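Local atomic coordinates of internalin (Listeria monocytogenes serotype 4b, PDB entry 4FMZ), a protein that probably takes part in adhesion to or invasion of host cells, as a leucine-rich-repeat member of the internalin family. Residues 223-234 / 244-255. Sequence-based numbering, arbitrary orientation.
Sequences LNSLKIGNNKIT and QLTWLEIGTNQI
Buried between the two turns, Asn253 reaches across to the backbone of 223-234 with both ends of its amide. Asn253 OD1 accepts from Ile233 N at 3.0 Å; Asn253 ND2 gives one hydrogen to Ile228 O, 3.3 Å away, and the other to Ile250 O of its own turn. Asn231 ND2 meets the same Ile228 O from the opposite face of the carbonyl, and Asn231 OD1 accepts from Ile211 N one turn back. This is the asparagine ladder of a leucine-rich-repeat solenoid, in which equivalent asparagines recur one coil apart and satisfy buried backbone groups. Strands 225-227 and 247-249 run parallel, 11° apart, with Leu226 N bonded to Trp247 O and Glu249 N to Leu226 O. Inward, Leu226 and Leu248 lie side by side (CD2 to CD1, 3.8 Å), while Ile250 CD1 packs 3.6 Å from Ile228 CG2 and also touches Ile233 CD1. The other face, with Lys227, Trp247 and Glu249, is polar and more open to solvent. Trp247 (chi1 -170°, CG beside the carbonyl carbon) turns a ring face to Lys227, whose NZ sits 4.4 Å from the centroid of the five-membered ring in a cation-pi contact. In the modelled conformer Glu249 OE2 accepts from Trp247 NE1 at 2.7 Å.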
loop_
_atom_site.group_PDB
_atom_site.type_symbol
_atom_site.label_atom_id
_atom_site.label_comp_id
_atom_site.label_asym_id
_atom_site.label_seq_id
_atom_site.Cartn_x
_atom_site.Cartn_y
_atom_site.Cartn_z
ATOM N N LEU A 223 2.285 -13.617 9.337
ATOM C CA LEU A 223 2.572 -12.175 9.329
ATOM C C LEU A 223 4.028 -11.887 9.654
ATOM O O LEU A 223 4.558 -12.376 10.656
ATOM C CB LEU A 223 1.656 -11.406 10.297
ATOM C CG LEU A 223 1.383 -9.926 9.948
ATOM C CD1 LEU A 223 0.627 -9.786 8.598
ATOM C CD2 LEU A 223 0.576 -9.278 11.037
ATOM N N ASN A 224 4.678 -11.110 8.770
ATOM C CA ASN A 224 6.078 -10.728 8.870
ATOM C C ASN A 224 6.202 -9.280 9.337
ATOM O O ASN A 224 7.054 -8.989 10.179
ATOM C CB ASN A 224 6.778 -10.927 7.511
ATOM C CG ASN A 224 8.208 -10.470 7.494
ATOM O OD1 ASN A 224 8.490 -9.274 7.506
ATOM N ND2 ASN A 224 9.140 -11.406 7.466
ATOM N N SER A 225 5.381 -8.376 8.779
ATOM C CA SER A 225 5.414 -6.960 9.138
ATOM C C SER A 225 4.016 -6.426 9.419
ATOM O O SER A 225 3.080 -6.696 8.664
ATOM C CB SER A 225 6.078 -6.137 8.035
ATOM O OG SER A 225 7.402 -6.581 7.789
ATOM N N LEU A 226 3.880 -5.680 10.509
ATOM C CA LEU A 226 2.630 -5.071 10.938
ATOM C C LEU A 226 2.901 -3.630 11.333
ATOM O O LEU A 226 3.739 -3.381 12.193
ATOM C CB LEU A 226 1.975 -5.866 12.107
ATOM C CG LEU A 226 0.693 -5.269 12.736
ATOM C CD1 LEU A 226 -0.483 -5.313 11.770
ATOM C CD2 LEU A 226 0.300 -6.031 13.977
ATOM N N LYS A 227 2.220 -2.694 10.668
ATOM C CA LYS A 227 2.301 -1.252 10.912
ATOM C C LYS A 227 0.882 -0.785 11.195
ATOM O O LYS A 227 0.038 -0.800 10.304
ATOM C CB LYS A 227 2.930 -0.504 9.712
ATOM C CG LYS A 227 4.330 -0.985 9.313
ATOM C CD LYS A 227 4.891 -0.146 8.159
ATOM C CE LYS A 227 6.272 -0.588 7.750
ATOM N NZ LYS A 227 6.271 -1.871 6.989
ATOM N N ILE A 228 0.580 -0.463 12.455
ATOM C CA ILE A 228 -0.786 -0.112 12.827
ATOM C C ILE A 228 -0.769 0.961 13.955
ATOM O O ILE A 228 -1.595 0.947 14.870
ATOM C CB ILE A 228 -1.547 -1.438 13.182
ATOM C CG1 ILE A 228 -3.086 -1.297 13.124
ATOM C CG2 ILE A 228 -1.023 -2.140 14.451
ATOM C CD1 ILE A 228 -3.876 -2.657 12.955
ATOM N N GLY A 229 0.148 1.929 13.818
ATOM C CA GLY A 229 0.245 3.070 14.717
ATOM C C GLY A 229 -0.969 3.980 14.586
ATOM O O GLY A 229 -1.726 3.860 13.618
ATOM N N ASN A 230 -1.165 4.899 15.540
ATOM C CA ASN A 230 -2.305 5.827 15.574
ATOM C C ASN A 230 -3.650 5.111 15.407
ATOM O O ASN A 230 -4.376 5.303 14.420
ATOM C CB ASN A 230 -2.231 6.993 14.593
ATOM C CG ASN A 230 -2.947 8.197 15.232
ATOM O OD1 ASN A 230 -4.077 8.116 15.740
ATOM N ND2 ASN A 230 -2.312 9.336 15.292
ATOM N N ASN A 231 -3.965 4.281 16.379
ATOM C CA ASN A 231 -5.229 3.581 16.465
ATOM C C ASN A 231 -5.645 3.641 17.938
ATOM O O ASN A 231 -5.131 4.492 18.676
ATOM C CB ASN A 231 -5.108 2.165 15.906
ATOM C CG ASN A 231 -5.235 2.143 14.407
ATOM O OD1 ASN A 231 -6.308 2.373 13.870
ATOM N ND2 ASN A 231 -4.142 1.934 13.699
ATOM N N LYS A 232 -6.561 2.783 18.364
ATOM C CA LYS A 232 -7.032 2.769 19.758
ATOM C C LYS A 232 -6.809 1.376 20.361
ATOM O O LYS A 232 -7.638 0.882 21.119
ATOM C CB LYS A 232 -8.523 3.186 19.804
ATOM C CG LYS A 232 -8.786 4.627 19.334
ATOM C CD LYS A 232 -10.257 5.035 19.465
ATOM C CE LYS A 232 -11.163 4.557 18.356
ATOM N NZ LYS A 232 -12.576 4.976 18.569
ATOM N N ILE A 233 -5.678 0.741 20.024
ATOM C CA ILE A 233 -5.364 -0.612 20.487
ATOM C C ILE A 233 -4.843 -0.595 21.934
ATOM O O ILE A 233 -3.969 0.207 22.291
ATOM C CB ILE A 233 -4.355 -1.299 19.526
ATOM C CG1 ILE A 233 -4.924 -1.373 18.084
ATOM C CG2 ILE A 233 -3.960 -2.698 20.032
ATOM C CD1 ILE A 233 -3.873 -1.384 17.009
ATOM N N THR A 234 -5.355 -1.530 22.744
ATOM C CA THR A 234 -4.942 -1.685 24.136
ATOM C C THR A 234 -4.294 -3.054 24.342
ATOM O O THR A 234 -3.272 -3.146 25.017
ATOM C CB THR A 234 -6.138 -1.494 25.096
ATOM O OG1 THR A 234 -7.172 -2.415 24.741
ATOM C CG2 THR A 234 -6.710 -0.094 25.052
ATOM N N GLN A 244 6.633 -15.423 13.002
ATOM C CA GLN A 244 7.391 -14.823 11.904
ATOM C C GLN A 244 7.427 -13.295 11.949
ATOM O O GLN A 244 8.031 -12.701 11.062
ATOM C CB GLN A 244 6.826 -15.290 10.538
ATOM C CG GLN A 244 6.832 -16.799 10.309
ATOM C CD GLN A 244 8.156 -17.453 10.618
ATOM O OE1 GLN A 244 9.182 -17.165 10.001
ATOM N NE2 GLN A 244 8.161 -18.330 11.610
ATOM N N LEU A 245 6.835 -12.650 12.974
ATOM C CA LEU A 245 6.819 -11.183 13.031
ATOM C C LEU A 245 8.256 -10.624 13.211
ATOM O O LEU A 245 8.964 -11.031 14.129
ATOM C CB LEU A 245 5.865 -10.729 14.158
ATOM C CG LEU A 245 5.222 -9.356 14.014
ATOM C CD1 LEU A 245 4.302 -9.283 12.795
ATOM C CD2 LEU A 245 4.424 -9.024 15.256
ATOM N N THR A 246 8.698 -9.760 12.276
ATOM C CA THR A 246 10.054 -9.183 12.234
ATOM C C THR A 246 10.013 -7.665 12.419
ATOM O O THR A 246 10.995 -7.077 12.861
ATOM C CB THR A 246 10.696 -9.561 10.859
ATOM O OG1 THR A 246 10.549 -10.966 10.649
ATOM C CG2 THR A 246 12.154 -9.165 10.689
ATOM N N TRP A 247 8.930 -7.025 11.976
ATOM C CA TRP A 247 8.783 -5.566 11.988
ATOM C C TRP A 247 7.433 -5.233 12.594
ATOM O O TRP A 247 6.390 -5.631 12.055
ATOM C CB TRP A 247 8.909 -5.023 10.539
ATOM C CG TRP A 247 9.024 -3.538 10.416
ATOM C CD1 TRP A 247 8.030 -2.618 10.598
ATOM C CD2 TRP A 247 10.181 -2.801 9.988
ATOM N NE1 TRP A 247 8.518 -1.347 10.381
ATOM C CE2 TRP A 247 9.833 -1.433 9.995
ATOM C CE3 TRP A 247 11.493 -3.165 9.632
ATOM C CZ2 TRP A 247 10.733 -0.428 9.605
ATOM C CZ3 TRP A 247 12.390 -2.165 9.262
ATOM C CH2 TRP A 247 12.016 -0.813 9.280
ATOM N N LEU A 248 7.439 -4.560 13.735
ATOM C CA LEU A 248 6.187 -4.241 14.406
ATOM C C LEU A 248 6.150 -2.766 14.811
ATOM O O LEU A 248 6.946 -2.345 15.638
ATOM C CB LEU A 248 5.968 -5.173 15.639
ATOM C CG LEU A 248 4.762 -4.883 16.565
ATOM C CD1 LEU A 248 3.439 -4.923 15.791
ATOM C CD2 LEU A 248 4.693 -5.901 17.705
ATOM N N GLU A 249 5.209 -2.008 14.223
ATOM C CA GLU A 249 4.987 -0.584 14.512
ATOM C C GLU A 249 3.595 -0.430 15.060
ATOM O O GLU A 249 2.627 -0.708 14.347
ATOM C CB GLU A 249 5.160 0.301 13.261
ATOM C CG GLU A 249 6.559 0.356 12.681
ATOM C CD GLU A 249 6.700 1.158 11.399
ATOM O OE1 GLU A 249 5.696 1.731 10.914
ATOM O OE2 GLU A 249 7.836 1.210 10.877
ATOM N N ILE A 250 3.485 -0.054 16.320
ATOM C CA ILE A 250 2.190 0.083 16.968
ATOM C C ILE A 250 2.265 1.259 17.970
ATOM O O ILE A 250 1.648 1.242 19.036
ATOM C CB ILE A 250 1.771 -1.299 17.575
ATOM C CG1 ILE A 250 0.269 -1.383 17.913
ATOM C CG2 ILE A 250 2.717 -1.833 18.661
ATOM C CD1 ILE A 250 -0.347 -2.778 17.894
ATOM N N GLY A 251 2.982 2.302 17.559
ATOM C CA GLY A 251 3.109 3.523 18.340
ATOM C C GLY A 251 1.810 4.308 18.317
ATOM O O GLY A 251 0.928 4.027 17.494
ATOM N N THR A 252 1.655 5.265 19.240
ATOM C CA THR A 252 0.471 6.138 19.332
ATOM C C THR A 252 -0.849 5.289 19.469
ATOM O O THR A 252 -1.822 5.440 18.712
ATOM C CB THR A 252 0.444 7.147 18.160
ATOM O OG1 THR A 252 1.777 7.614 17.926
ATOM C CG2 THR A 252 -0.453 8.341 18.438
ATOM N N ASN A 253 -0.848 4.390 20.444
ATOM C CA ASN A 253 -2.013 3.568 20.763
ATOM C C ASN A 253 -2.303 3.713 22.269
ATOM O O ASN A 253 -1.872 4.704 22.861
ATOM C CB ASN A 253 -1.787 2.113 20.327
ATOM C CG ASN A 253 -2.146 1.897 18.889
ATOM O OD1 ASN A 253 -3.313 1.907 18.529
ATOM N ND2 ASN A 253 -1.155 1.717 18.030
ATOM N N GLN A 254 -3.032 2.758 22.877
ATOM C CA GLN A 254 -3.366 2.803 24.305
ATOM C C GLN A 254 -2.849 1.536 25.003
ATOM O O GLN A 254 -3.512 0.985 25.867
ATOM C CB GLN A 254 -4.888 2.978 24.485
ATOM C CG GLN A 254 -5.408 4.365 24.097
ATOM C CD GLN A 254 -6.908 4.411 23.918
ATOM O OE1 GLN A 254 -7.685 3.974 24.775
ATOM N NE2 GLN A 254 -7.351 4.989 22.812
ATOM N N ILE A 255 -1.654 1.078 24.623
ATOM C CA ILE A 255 -1.032 -0.133 25.164
ATOM C C ILE A 255 -0.332 0.163 26.491
ATOM O O ILE A 255 0.437 1.123 26.571
ATOM C CB ILE A 255 -0.032 -0.695 24.108
ATOM C CG1 ILE A 255 -0.757 -1.083 22.796
ATOM C CG2 ILE A 255 0.831 -1.856 24.653
ATOM C CD1 ILE A 255 0.136 -0.968 21.572
HETATM O O HOH W 1 3.979 -14.630 12.190
HETATM O O HOH W 2 -8.969 1.931 23.498
#